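PDB 3EZO: malonyl CoA-acyl carrier protein transacylase from Burkholderia pseudomallei 1710b, which probably transfers the malonyl group from malonyl-CoA to holo acyl carrier protein, a reaction that supplies fatty acid synthesis. Local coordinates for residues M9-Q21 / Y80-V94. Numbering follows the deposited sequence.
Sequences MKFAFVFPGQGSQ and YRAWQQAGGAQPSIV
F13 points the edge of its ring into the face of the W83 indole, CZ lying 3.5 Å from W83 CE2 in an edge-to-face pair with planes at 62°. The opposite indole face lies against G88 CA, just past the Schellman turn at G87 that ends helix 65-85. W83 is held in this slot by its own NE1, which donates an almost straight bond of 2.8 Å to A89 O within the indole plane. The same carbonyl oxygen sits at the edge of the F11 ring. With chi1 at 65°, the F11 ring swings back over its own backbone to reach P91; P91 CA makes a CH-pi contact over one face, 3.9 Å from the ring centroid. Further round the F13 ring, its CD2 meets the rim of Y80 at CD1 (3.6 Å), and F15 turns its own edge toward the face of Y80 in an offset edge-to-face pair. The backbones join in parallel, with F13 N bonded to I93 O (3.2 Å). Two residues before F13, F11 O accepts both S92 N (2.8 Å) and S92 OG (3.0 Å), the hydroxyl standing above the carbonyl plane. Strands 11-15 and 93-96 are adjacent in the five-stranded parallel sheet; the chain between them returns through several helices, the last being 65-85. The cluster of F11, F13, F15, Y80 and W83 packs that helix's C-terminal end on the sheet by apolar contact, while polar bonds fix the returning chain.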
loop_
_atom_site.group_PDB
_atom_site.type_symbol
_atom_site.label_atom_id
_atom_site.label_comp_id
_atom_site.label_asym_id
_atom_site.label_seq_id
_atom_site.Cartn_x
_atom_site.Cartn_y
_atom_site.Cartn_z
ATOM N N MET A 9 -6.975 15.386 -20.731
ATOM C CA MET A 9 -5.745 15.099 -19.887
ATOM C C MET A 9 -5.772 13.702 -19.258
ATOM O O MET A 9 -6.844 13.182 -18.866
ATOM C CB MET A 9 -5.562 16.138 -18.776
ATOM N N LYS A 10 -4.586 13.104 -19.151
ATOM C CA LYS A 10 -4.436 11.763 -18.589
ATOM C C LYS A 10 -4.402 11.861 -17.091
ATOM O O LYS A 10 -3.810 12.785 -16.543
ATOM C CB LYS A 10 -3.121 11.140 -19.047
ATOM C CG LYS A 10 -3.035 10.999 -20.532
ATOM C CD LYS A 10 -2.065 9.922 -20.954
ATOM C CE LYS A 10 -0.611 10.272 -20.642
ATOM N NZ LYS A 10 0.259 9.140 -21.150
ATOM N N PHE A 11 -4.988 10.894 -16.409
ATOM C CA PHE A 11 -4.796 10.828 -14.978
ATOM C C PHE A 11 -4.407 9.436 -14.495
ATOM O O PHE A 11 -4.622 8.449 -15.172
ATOM C CB PHE A 11 -6.014 11.375 -14.214
ATOM C CG PHE A 11 -7.259 10.574 -14.384
ATOM C CD1 PHE A 11 -7.660 9.657 -13.412
ATOM C CD2 PHE A 11 -8.068 10.746 -15.510
ATOM C CE1 PHE A 11 -8.852 8.924 -13.571
ATOM C CE2 PHE A 11 -9.254 10.006 -15.659
ATOM C CZ PHE A 11 -9.625 9.094 -14.691
ATOM N N ALA A 12 -3.803 9.430 -13.310
ATOM C CA ALA A 12 -3.443 8.253 -12.567
ATOM C C ALA A 12 -4.295 8.132 -11.310
ATOM O O ALA A 12 -4.657 9.123 -10.686
ATOM C CB ALA A 12 -1.971 8.327 -12.162
ATOM N N PHE A 13 -4.571 6.891 -10.945
ATOM C CA PHE A 13 -5.092 6.575 -9.640
ATOM C C PHE A 13 -3.996 5.858 -8.839
ATOM O O PHE A 13 -3.380 4.897 -9.337
ATOM C CB PHE A 13 -6.337 5.692 -9.773
ATOM C CG PHE A 13 -7.646 6.464 -9.828
ATOM C CD1 PHE A 13 -7.719 7.744 -10.349
ATOM C CD2 PHE A 13 -8.819 5.876 -9.396
ATOM C CE1 PHE A 13 -8.955 8.435 -10.389
ATOM C CE2 PHE A 13 -10.054 6.567 -9.443
ATOM C CZ PHE A 13 -10.106 7.832 -9.926
ATOM N N VAL A 14 -3.775 6.319 -7.606
ATOM C CA VAL A 14 -2.924 5.609 -6.654
ATOM C C VAL A 14 -3.756 5.135 -5.457
ATOM O O VAL A 14 -4.604 5.881 -4.950
ATOM C CB VAL A 14 -1.691 6.482 -6.234
ATOM C CG1 VAL A 14 -0.851 6.814 -7.482
ATOM C CG2 VAL A 14 -2.087 7.791 -5.488
ATOM N N PHE A 15 -3.520 3.896 -5.016
ATOM C CA PHE A 15 -4.342 3.228 -3.995
ATOM C C PHE A 15 -3.533 3.007 -2.690
ATOM O O PHE A 15 -2.406 2.500 -2.718
ATOM C CB PHE A 15 -4.873 1.902 -4.511
ATOM C CG PHE A 15 -5.776 2.030 -5.707
ATOM C CD1 PHE A 15 -7.150 2.153 -5.553
ATOM C CD2 PHE A 15 -5.257 2.032 -6.980
ATOM C CE1 PHE A 15 -7.983 2.297 -6.659
ATOM C CE2 PHE A 15 -6.092 2.157 -8.102
ATOM C CZ PHE A 15 -7.442 2.263 -7.943
ATOM N N PRO A 16 -4.105 3.407 -1.538
ATOM C CA PRO A 16 -3.427 3.307 -0.226
ATOM C C PRO A 16 -3.357 1.886 0.346
ATOM O O PRO A 16 -4.058 0.991 -0.076
ATOM C CB PRO A 16 -4.270 4.237 0.665
ATOM C CG PRO A 16 -5.664 4.151 0.059
ATOM C CD PRO A 16 -5.450 4.005 -1.427
ATOM N N GLY A 17 -2.454 1.667 1.288
ATOM C CA GLY A 17 -2.372 0.388 1.970
ATOM C C GLY A 17 -2.607 0.555 3.447
ATOM O O GLY A 17 -3.317 1.498 3.873
ATOM N N GLN A 18 -1.998 -0.347 4.229
ATOM C CA GLN A 18 -2.165 -0.374 5.662
ATOM C C GLN A 18 -1.747 0.937 6.273
ATOM O O GLN A 18 -0.751 1.524 5.873
ATOM C CB GLN A 18 -1.264 -1.428 6.314
ATOM C CG GLN A 18 -1.756 -2.789 6.272
ATOM C CD GLN A 18 -0.758 -3.790 6.930
ATOM O OE1 GLN A 18 -0.313 -4.737 6.289
ATOM N NE2 GLN A 18 -0.431 -3.568 8.193
ATOM N N GLY A 19 -2.444 1.341 7.321
ATOM C CA GLY A 19 -2.112 2.572 7.999
ATOM C C GLY A 19 -3.034 3.697 7.596
ATOM O O GLY A 19 -2.958 4.763 8.196
ATOM N N SER A 20 -3.883 3.504 6.571
ATOM C CA SER A 20 -4.791 4.590 6.139
ATOM C C SER A 20 -6.205 4.399 6.677
ATOM O O SER A 20 -7.085 5.202 6.391
ATOM C CB SER A 20 -4.832 4.707 4.610
ATOM O OG SER A 20 -3.610 5.131 4.061
ATOM N N GLN A 21 -6.421 3.339 7.447
ATOM C CA GLN A 21 -7.761 2.986 7.896
ATOM C C GLN A 21 -8.151 3.772 9.156
ATOM O O GLN A 21 -7.296 4.258 9.860
ATOM C CB GLN A 21 -7.893 1.477 8.134
ATOM C CG GLN A 21 -7.191 0.881 9.386
ATOM C CD GLN A 21 -5.644 0.831 9.300
ATOM O OE1 GLN A 21 -5.023 0.993 8.221
ATOM N NE2 GLN A 21 -5.026 0.601 10.449
ATOM N N TYR A 80 -13.264 3.133 -5.817
ATOM C CA TYR A 80 -13.057 3.006 -7.261
ATOM C C TYR A 80 -14.356 2.684 -7.959
ATOM O O TYR A 80 -14.659 3.280 -8.992
ATOM C CB TYR A 80 -11.968 1.970 -7.619
ATOM C CG TYR A 80 -11.622 1.973 -9.112
ATOM C CD1 TYR A 80 -10.880 2.994 -9.649
ATOM C CD2 TYR A 80 -12.102 0.995 -9.970
ATOM C CE1 TYR A 80 -10.569 3.037 -10.990
ATOM C CE2 TYR A 80 -11.805 1.023 -11.335
ATOM C CZ TYR A 80 -11.049 2.058 -11.830
ATOM O OH TYR A 80 -10.728 2.143 -13.165
ATOM N N ARG A 81 -15.112 1.725 -7.409
ATOM C CA ARG A 81 -16.403 1.367 -7.962
ATOM C C ARG A 81 -17.389 2.579 -7.910
ATOM O O ARG A 81 -18.154 2.774 -8.837
ATOM C CB ARG A 81 -16.976 0.105 -7.268
ATOM C CG ARG A 81 -16.425 -1.230 -7.773
ATOM C CD ARG A 81 -17.010 -2.396 -7.038
ATOM N NE ARG A 81 -16.743 -3.716 -7.621
ATOM C CZ ARG A 81 -16.991 -4.865 -6.994
ATOM N NH1 ARG A 81 -17.455 -4.860 -5.757
ATOM N NH2 ARG A 81 -16.745 -6.036 -7.553
ATOM N N ALA A 82 -17.349 3.397 -6.860
ATOM C CA ALA A 82 -18.180 4.641 -6.777
ATOM C C ALA A 82 -17.795 5.645 -7.856
ATOM O O ALA A 82 -18.646 6.358 -8.433
ATOM C CB ALA A 82 -18.027 5.286 -5.427
ATOM N N TRP A 83 -16.493 5.757 -8.097
ATOM C CA TRP A 83 -15.996 6.615 -9.166
ATOM C C TRP A 83 -16.633 6.191 -10.501
ATOM O O TRP A 83 -17.151 7.016 -11.227
ATOM C CB TRP A 83 -14.468 6.581 -9.204
ATOM C CG TRP A 83 -13.828 7.226 -10.392
ATOM C CD1 TRP A 83 -13.436 6.611 -11.516
ATOM C CD2 TRP A 83 -13.482 8.603 -10.543
ATOM N NE1 TRP A 83 -12.842 7.503 -12.372
ATOM C CE2 TRP A 83 -12.869 8.742 -11.797
ATOM C CE3 TRP A 83 -13.646 9.734 -9.746
ATOM C CZ2 TRP A 83 -12.408 9.956 -12.270
ATOM C CZ3 TRP A 83 -13.195 10.938 -10.207
ATOM C CH2 TRP A 83 -12.573 11.047 -11.472
ATOM N N GLN A 84 -16.632 4.897 -10.791
ATOM C CA GLN A 84 -17.233 4.367 -12.025
ATOM C C GLN A 84 -18.748 4.593 -12.116
ATOM O O GLN A 84 -19.217 4.999 -13.197
ATOM C CB GLN A 84 -16.973 2.864 -12.181
ATOM C CG GLN A 84 -15.517 2.485 -12.442
ATOM C CD GLN A 84 -15.319 0.979 -12.388
ATOM O OE1 GLN A 84 -15.535 0.368 -11.349
ATOM N NE2 GLN A 84 -14.905 0.371 -13.508
ATOM N N GLN A 85 -19.469 4.253 -11.023
ATOM C CA GLN A 85 -20.923 4.434 -10.880
ATOM C C GLN A 85 -21.303 5.884 -11.159
ATOM O O GLN A 85 -22.363 6.134 -11.727
ATOM C CB GLN A 85 -21.490 3.940 -9.493
ATOM C CG GLN A 85 -23.115 3.858 -9.375
ATOM C CD GLN A 85 -23.731 3.856 -7.905
ATOM O OE1 GLN A 85 -23.253 3.194 -7.012
ATOM N NE2 GLN A 85 -24.846 4.577 -7.720
ATOM N N ALA A 86 -20.428 6.815 -10.780
ATOM C CA ALA A 86 -20.590 8.233 -11.020
ATOM C C ALA A 86 -20.212 8.648 -12.429
ATOM O O ALA A 86 -20.317 9.829 -12.768
ATOM C CB ALA A 86 -19.749 9.066 -9.996
ATOM N N GLY A 87 -19.756 7.711 -13.255
ATOM C CA GLY A 87 -19.340 8.054 -14.613
ATOM C C GLY A 87 -17.895 8.511 -14.792
ATOM O O GLY A 87 -17.533 9.063 -15.845
ATOM N N GLY A 88 -17.051 8.264 -13.796
ATOM C CA GLY A 88 -15.646 8.655 -13.884
ATOM C C GLY A 88 -14.902 7.800 -14.902
ATOM O O GLY A 88 -15.147 6.637 -15.015
ATOM N N ALA A 89 -13.985 8.390 -15.632
ATOM C CA ALA A 89 -13.215 7.653 -16.664
ATOM C C ALA A 89 -12.195 6.708 -16.025
ATOM O O ALA A 89 -11.843 6.855 -14.886
ATOM C CB ALA A 89 -12.488 8.660 -17.571
ATOM N N GLN A 90 -11.737 5.741 -16.793
ATOM C CA GLN A 90 -10.674 4.858 -16.373
ATOM C C GLN A 90 -9.376 5.662 -16.331
ATOM O O GLN A 90 -9.121 6.447 -17.227
ATOM C CB GLN A 90 -10.591 3.709 -17.362
ATOM C CG GLN A 90 -9.812 2.501 -16.887
ATOM C CD GLN A 90 -9.833 1.378 -17.898
ATOM O OE1 GLN A 90 -9.244 1.512 -18.978
ATOM N NE2 GLN A 90 -10.471 0.247 -17.547
ATOM N N PRO A 91 -8.589 5.537 -15.248
ATOM C CA PRO A 91 -7.281 6.157 -15.281
ATOM C C PRO A 91 -6.393 5.524 -16.346
ATOM O O PRO A 91 -6.676 4.431 -16.833
ATOM C CB PRO A 91 -6.732 5.904 -13.884
ATOM C CG PRO A 91 -7.457 4.679 -13.434
ATOM C CD PRO A 91 -8.816 4.793 -14.008
ATOM N N SER A 92 -5.352 6.231 -16.755
ATOM C CA SER A 92 -4.466 5.691 -17.783
ATOM C C SER A 92 -3.339 4.831 -17.191
ATOM O O SER A 92 -2.702 4.066 -17.902
ATOM C CB SER A 92 -3.895 6.803 -18.646
ATOM O OG SER A 92 -3.415 7.876 -17.861
ATOM N N ILE A 93 -3.093 4.994 -15.896
ATOM C CA ILE A 93 -2.063 4.261 -15.197
ATOM C C ILE A 93 -2.408 4.243 -13.712
ATOM O O ILE A 93 -2.964 5.196 -13.192
ATOM C CB ILE A 93 -0.640 4.844 -15.477
ATOM C CG1 ILE A 93 0.460 3.912 -14.913
ATOM C CG2 ILE A 93 -0.504 6.241 -14.946
ATOM C CD1 ILE A 93 1.893 4.182 -15.545
ATOM N N VAL A 94 -2.117 3.123 -13.055
ATOM C CA VAL A 94 -2.367 2.980 -11.647
ATOM C C VAL A 94 -1.145 2.425 -10.920
ATOM O O VAL A 94 -0.240 1.888 -11.549
ATOM C CB VAL A 94 -3.558 2.064 -11.402
ATOM C CG1 VAL A 94 -4.873 2.731 -11.957
ATOM C CG2 VAL A 94 -3.311 0.682 -12.042
#